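Local coordinates for protein D-alanine--D-alanine ligase (Coxiella burnetii, PDB 3TQT) that probably joins two D-alanine molecules into D-alanyl-D-alanine at the expense of ATP, for peptidoglycan synthesis in the cell wall, at residues A[228-233]-A[281-286]; A[302-307]-A[312-317]. One frame throughout, in Å; residues are numbered along the deposited sequence.

Contact 1: A[228-233]-A[281-286]; sequences REIECA and KQIQQI
Ile283, on helix 277-293, pushes its two branches toward strand 228-236, each branch finding a different residue. The CD1 methyl meets CG2 of Ile230 at 3.4 Å, tighter than ordinary van der Waals contact, and the two isoleucines cross at about a right angle. The CG2 methyl of Ile283 lies 3.9 Å from CB of Cys232. A chi1 of -68° in Ile283 sets CG2 anti to the backbone N, turned to Cys232, while CG1, beside that N, carries CD1 to Ile230; the two strand residues are two apart and point to the same face. Ile230 meets the helix chiefly through CG2; its CG1 arm leads away from the helix and packs against Val306, and the side chain also touches Pro245. The strand and helix segments pass 8.7 Å apart at closest axis approach, their directions 52° from parallel. This is a helix laid on one face of the antiparallel sheet of the ATP-grasp domain, and Glu231, between the two touching strand residues, points its side chain away from the helix. Residues 228 to 231 are predicted to belong to the ATP-binding region; the helix lies on the face opposite the Glu231 side chain. Cys232 is the second strand residue in the contact: SG, anti to the backbone N (chi1 -177°), reaches across to Gln284, 4.2 Å from its CA and equally far from its CG. No hydrogen bond crosses between the segments, and the packing is apolar and small, 173 Å² in all. Gln284 flanks Cys232 with the aliphatic part of its chain, while its NE2 donates to the carbonyl O of Ser243 on the adjacent strand 241-249. The Ile283 side chain also touches Leu275 and the ring of Phe304.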
loop_
_atom_site.group_PDB
_atom_site.type_symbol
_atom_site.label_atom_id
_atom_site.label_comp_id
_atom_site.label_asym_id
_atom_site.label_seq_id
_atom_site.Cartn_x
_atom_site.Cartn_y
_atom_site.Cartn_z
ATOM N N ARG A 228 27.026 13.542 -7.065
ATOM C CA ARG A 228 27.280 12.715 -5.908
ATOM C C ARG A 228 25.981 12.108 -5.401
ATOM O O ARG A 228 24.918 12.727 -5.483
ATOM C CB ARG A 228 27.955 13.539 -4.813
ATOM C CG ARG A 228 29.275 14.139 -5.251
ATOM C CD ARG A 228 30.179 14.345 -4.065
ATOM N NE ARG A 228 29.980 15.635 -3.429
ATOM C CZ ARG A 228 30.454 15.945 -2.225
ATOM N NH1 ARG A 228 31.129 15.042 -1.520
ATOM N NH2 ARG A 228 30.239 17.151 -1.722
ATOM N N GLU A 229 26.072 10.884 -4.892
ATOM C CA GLU A 229 24.918 10.225 -4.295
ATOM C C GLU A 229 24.921 10.521 -2.810
ATOM O O GLU A 229 25.728 9.975 -2.060
ATOM C CB GLU A 229 24.959 8.724 -4.550
ATOM C CG GLU A 229 25.072 8.385 -6.026
ATOM C CD GLU A 229 24.413 7.075 -6.359
ATOM O OE1 GLU A 229 23.378 6.757 -5.736
ATOM O OE2 GLU A 229 24.930 6.364 -7.240
ATOM N N ILE A 230 24.017 11.410 -2.411
ATOM C CA ILE A 230 23.947 11.904 -1.044
ATOM C C ILE A 230 22.710 11.303 -0.395
ATOM O O ILE A 230 21.673 11.134 -1.049
ATOM C CB ILE A 230 23.861 13.434 -1.032
ATOM C CG1 ILE A 230 25.069 14.038 -1.769
ATOM C CG2 ILE A 230 23.744 13.963 0.403
ATOM C CD1 ILE A 230 26.406 13.628 -1.200
ATOM N N GLU A 231 22.825 10.934 0.874
ATOM C CA GLU A 231 21.700 10.335 1.566
ATOM C C GLU A 231 21.403 11.122 2.825
ATOM O O GLU A 231 22.268 11.812 3.357
ATOM C CB GLU A 231 22.002 8.883 1.910
ATOM C CG GLU A 231 22.406 8.057 0.710
ATOM C CD GLU A 231 22.613 6.608 1.073
ATOM O OE1 GLU A 231 22.769 6.326 2.279
ATOM O OE2 GLU A 231 22.597 5.760 0.162
ATOM N N CYS A 232 20.163 11.028 3.282
ATOM C CA CYS A 232 19.749 11.735 4.479
ATOM C C CYS A 232 18.728 10.882 5.212
ATOM O O CYS A 232 17.763 10.400 4.619
ATOM C CB CYS A 232 19.160 13.096 4.107
ATOM S SG CYS A 232 18.688 14.114 5.514
ATOM N N ALA A 233 18.965 10.678 6.501
ATOM C CA ALA A 233 18.085 9.861 7.314
ATOM C C ALA A 233 17.038 10.767 7.928
ATOM O O ALA A 233 17.367 11.783 8.531
ATOM C CB ALA A 233 18.869 9.156 8.398
ATOM N N LYS A 281 21.582 22.232 3.925
ATOM C CA LYS A 281 20.258 22.671 4.341
ATOM C C LYS A 281 19.175 22.218 3.368
ATOM O O LYS A 281 18.082 21.844 3.784
ATOM C CB LYS A 281 20.215 24.195 4.491
ATOM C CG LYS A 281 21.052 24.737 5.644
ATOM C CD LYS A 281 20.637 24.127 6.976
ATOM C CE LYS A 281 21.396 24.766 8.134
ATOM N NZ LYS A 281 20.945 24.251 9.464
ATOM N N GLN A 282 19.476 22.261 2.074
ATOM C CA GLN A 282 18.498 21.859 1.067
ATOM C C GLN A 282 18.223 20.371 1.175
ATOM O O GLN A 282 17.073 19.939 1.215
ATOM C CB GLN A 282 18.997 22.172 -0.333
ATOM C CG GLN A 282 18.878 23.612 -0.739
ATOM C CD GLN A 282 19.413 23.822 -2.136
ATOM O OE1 GLN A 282 18.877 23.286 -3.107
ATOM N NE2 GLN A 282 20.497 24.581 -2.244
ATOM N N ILE A 283 19.293 19.588 1.211
ATOM C CA ILE A 283 19.167 18.150 1.370
ATOM C C ILE A 283 18.271 17.823 2.567
ATOM O O ILE A 283 17.338 17.032 2.472
ATOM C CB ILE A 283 20.548 17.506 1.529
ATOM C CG1 ILE A 283 21.323 17.638 0.207
ATOM C CG2 ILE A 283 20.400 16.046 1.951
ATOM C CD1 ILE A 283 22.768 17.232 0.288
ATOM N N GLN A 284 18.546 18.452 3.698
ATOM C CA GLN A 284 17.774 18.170 4.894
ATOM C C GLN A 284 16.315 18.591 4.727
ATOM O O GLN A 284 15.405 17.839 5.084
ATOM C CB GLN A 284 18.426 18.815 6.118
ATOM C CG GLN A 284 19.711 18.106 6.531
ATOM C CD GLN A 284 20.487 18.860 7.587
ATOM O OE1 GLN A 284 20.638 20.076 7.513
ATOM N NE2 GLN A 284 20.977 18.139 8.583
ATOM N N GLN A 285 16.081 19.768 4.153
ATOM C CA GLN A 285 14.708 20.246 4.055
ATOM C C GLN A 285 13.892 19.434 3.065
ATOM O O GLN A 285 12.727 19.130 3.317
ATOM C CB GLN A 285 14.632 21.721 3.691
ATOM C CG GLN A 285 13.202 22.256 3.769
ATOM C CD GLN A 285 12.630 22.209 5.185
ATOM O OE1 GLN A 285 13.096 22.927 6.066
ATOM N NE2 GLN A 285 11.623 21.355 5.406
ATOM N N ILE A 286 14.507 19.087 1.945
ATOM C CA ILE A 286 13.823 18.313 0.918
ATOM C C ILE A 286 13.573 16.902 1.427
ATOM O O ILE A 286 12.518 16.323 1.175
ATOM C CB ILE A 286 14.632 18.264 -0.394
ATOM C CG1 ILE A 286 14.740 19.673 -0.989
ATOM C CG2 ILE A 286 13.958 17.341 -1.400
ATOM C CD1 ILE A 286 15.573 19.731 -2.238
#

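Contact 2: A[302-307]-A[312-317]; sequences VDFFVT and VLVNEI
Phe305 and Leu313 form a hydrogen-bonded pair, Phe305 N to Leu313 O at 2.7 Å and Leu313 N to Phe305 O at 2.8 Å, two of the five backbone hydrogen bonds that join strands 302-306 and 312-317 in an antiparallel hairpin. Asp303 N binds Glu316 O in a nearly straight bond, while Asp303 O takes two donors, Asn315 N at 2.7 Å and Glu316 N at 3.1 Å: a classic beta bulge. Asn315 N lies in the carbonyl plane of Asp303, whereas Glu316 N is tilted 21° from it. Apolar contacts centre on the Phe304 ring, whose CD1 touches Val312 CG1 (3.4 Å) and whose CE1 touches Val314 CG2; Val302 CG1 meets Val314 CG1 at 4.0 Å. Asn315, a residue of the bulge, lies alongside Phe305, its amide plane 76° from the ring and ND2 at the ring edge. The carboxylates of Asp303 and Glu316 approach to 4.2 Å (OD2 to OE1); both are predicted magnesium ligands, so a cation would probably offset their like charges. Arg301 NE makes a salt bridge to Asp303 OD1. Within the five-stranded sheet, strand 298-306 lies between 228-236 and the outer strand 312-318; Phe304 packs against helix 277-293, and Ile317 against helix 141-150.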
loop_
_atom_site.group_PDB
_atom_site.type_symbol
_atom_site.label_atom_id
_atom_site.label_comp_id
_atom_site.label_asym_id
_atom_site.label_seq_id
_atom_site.Cartn_x
_atom_site.Cartn_y
_atom_site.Cartn_z
ATOM N N VAL A 302 16.230 9.065 2.526
ATOM C CA VAL A 302 16.020 9.720 1.239
ATOM C C VAL A 302 17.343 9.811 0.514
ATOM O O VAL A 302 18.318 10.357 1.053
ATOM C CB VAL A 302 15.468 11.140 1.406
ATOM C CG1 VAL A 302 15.107 11.718 0.041
ATOM C CG2 VAL A 302 14.260 11.135 2.332
ATOM N N ASP A 303 17.374 9.259 -0.698
ATOM C CA ASP A 303 18.584 9.205 -1.506
ATOM C C ASP A 303 18.479 10.238 -2.606
ATOM O O ASP A 303 17.469 10.311 -3.307
ATOM C CB ASP A 303 18.783 7.815 -2.107
ATOM C CG ASP A 303 18.960 6.736 -1.041
ATOM O OD1 ASP A 303 19.127 7.071 0.156
ATOM O OD2 ASP A 303 18.930 5.546 -1.409
ATOM N N PHE A 304 19.525 11.041 -2.723
ATOM C CA PHE A 304 19.564 12.147 -3.659
ATOM C C PHE A 304 20.715 11.991 -4.635
ATOM O O PHE A 304 21.682 11.265 -4.375
ATOM C CB PHE A 304 19.868 13.442 -2.922
ATOM C CG PHE A 304 18.849 13.851 -1.907
ATOM C CD1 PHE A 304 17.921 14.829 -2.200
ATOM C CD2 PHE A 304 18.875 13.324 -0.632
ATOM C CE1 PHE A 304 17.007 15.231 -1.251
ATOM C CE2 PHE A 304 17.965 13.721 0.322
ATOM C CZ PHE A 304 17.037 14.676 0.022
ATOM N N PHE A 305 20.623 12.724 -5.738
ATOM C CA PHE A 305 21.807 13.110 -6.503
ATOM C C PHE A 305 22.023 14.594 -6.256
ATOM O O PHE A 305 21.067 15.371 -6.198
ATOM C CB PHE A 305 21.616 12.841 -7.997
ATOM C CG PHE A 305 21.931 11.433 -8.391
ATOM C CD1 PHE A 305 23.220 11.070 -8.732
ATOM C CD2 PHE A 305 20.944 10.465 -8.393
ATOM C CE1 PHE A 305 23.516 9.765 -9.087
ATOM C CE2 PHE A 305 21.229 9.162 -8.748
ATOM C CZ PHE A 305 22.519 8.812 -9.091
ATOM N N VAL A 306 23.276 14.984 -6.060
ATOM C CA VAL A 306 23.625 16.395 -6.065
ATOM C C VAL A 306 24.533 16.621 -7.261
ATOM O O VAL A 306 25.621 16.055 -7.337
ATOM C CB VAL A 306 24.344 16.821 -4.785
ATOM C CG1 VAL A 306 24.793 18.277 -4.896
ATOM C CG2 VAL A 306 23.437 16.628 -3.598
ATOM N N THR A 307 24.063 17.428 -8.207
ATOM C CA THR A 307 24.780 17.633 -9.454
ATOM C C THR A 307 25.999 18.523 -9.233
ATOM O O THR A 307 26.132 19.191 -8.197
ATOM C CB THR A 307 23.877 18.282 -10.533
ATOM O OG1 THR A 307 23.593 19.634 -10.163
ATOM C CG2 THR A 307 22.570 17.519 -10.673
ATOM N N VAL A 312 20.004 19.762 -6.153
ATOM C CA VAL A 312 19.641 18.648 -5.290
ATOM C C VAL A 312 18.396 17.944 -5.819
ATOM O O VAL A 312 17.333 18.550 -5.953
ATOM C CB VAL A 312 19.427 19.137 -3.851
ATOM C CG1 VAL A 312 19.119 17.962 -2.916
ATOM C CG2 VAL A 312 20.659 19.892 -3.377
ATOM N N LEU A 313 18.546 16.658 -6.110
ATOM C CA LEU A 313 17.517 15.873 -6.772
ATOM C C LEU A 313 17.232 14.600 -6.000
ATOM O O LEU A 313 18.144 13.810 -5.726
ATOM C CB LEU A 313 17.971 15.488 -8.176
ATOM C CG LEU A 313 18.322 16.644 -9.105
ATOM C CD1 LEU A 313 18.886 16.106 -10.432
ATOM C CD2 LEU A 313 17.084 17.521 -9.329
ATOM N N VAL A 314 15.968 14.392 -5.661
ATOM C CA VAL A 314 15.602 13.156 -4.995
ATOM C C VAL A 314 15.641 12.045 -6.030
ATOM O O VAL A 314 15.139 12.205 -7.140
ATOM C CB VAL A 314 14.201 13.224 -4.350
ATOM C CG1 VAL A 314 13.850 11.879 -3.753
ATOM C CG2 VAL A 314 14.151 14.312 -3.280
ATOM N N ASN A 315 16.259 10.925 -5.679
ATOM C CA ASN A 315 16.161 9.749 -6.534
ATOM C C ASN A 315 15.243 8.677 -5.965
ATOM O O ASN A 315 14.544 7.991 -6.708
ATOM C CB ASN A 315 17.526 9.130 -6.783
ATOM C CG ASN A 315 17.539 8.252 -8.023
ATOM O OD1 ASN A 315 16.942 8.602 -9.050
ATOM N ND2 ASN A 315 18.201 7.105 -7.934
ATOM N N GLU A 316 15.259 8.519 -4.644
ATOM C CA GLU A 316 14.561 7.399 -4.036
ATOM C C GLU A 316 14.290 7.675 -2.557
ATOM O O GLU A 316 15.030 8.411 -1.913
ATOM C CB GLU A 316 15.392 6.112 -4.191
ATOM C CG GLU A 316 14.763 4.871 -3.576
ATOM C CD GLU A 316 15.496 3.583 -3.954
ATOM O OE1 GLU A 316 16.639 3.661 -4.444
ATOM O OE2 GLU A 316 14.918 2.489 -3.767
ATOM N N ILE A 317 13.202 7.105 -2.049
ATOM C CA ILE A 317 12.934 7.081 -0.603
ATOM C C ILE A 317 12.843 5.630 -0.161
ATOM O O ILE A 317 12.039 4.870 -0.689
ATOM C CB ILE A 317 11.603 7.792 -0.264
ATOM C CG1 ILE A 317 11.618 9.204 -0.870
ATOM C CG2 ILE A 317 11.375 7.820 1.283
ATOM C CD1 ILE A 317 10.329 9.971 -0.692
#

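Contact 1 and contact 2 meet through strand 228-236, which neighbours strand 298-306 in the same sheet; their centres are 7 Å apart. Backbone pairs join them directly, Phe304 N to Ile230 O at 2.7 Å and Val306 N to Arg228 O at 2.9 Å, both probably hydrogen bonds. Helix 277-293 is followed in the chain by strand 298-306, and Ile283 O lies 3.4 Å from Phe304 CZ, so the helix of contact 1 also packs on the Phe304 ring of contact 2. On the other face Glu231 CG comes within 3.5 Å of Asp303 OD1. That face carries the predicted ATP-region residue Glu231 beside the predicted magnesium ligands Asp303 and Glu316, while the helix covers the reverse.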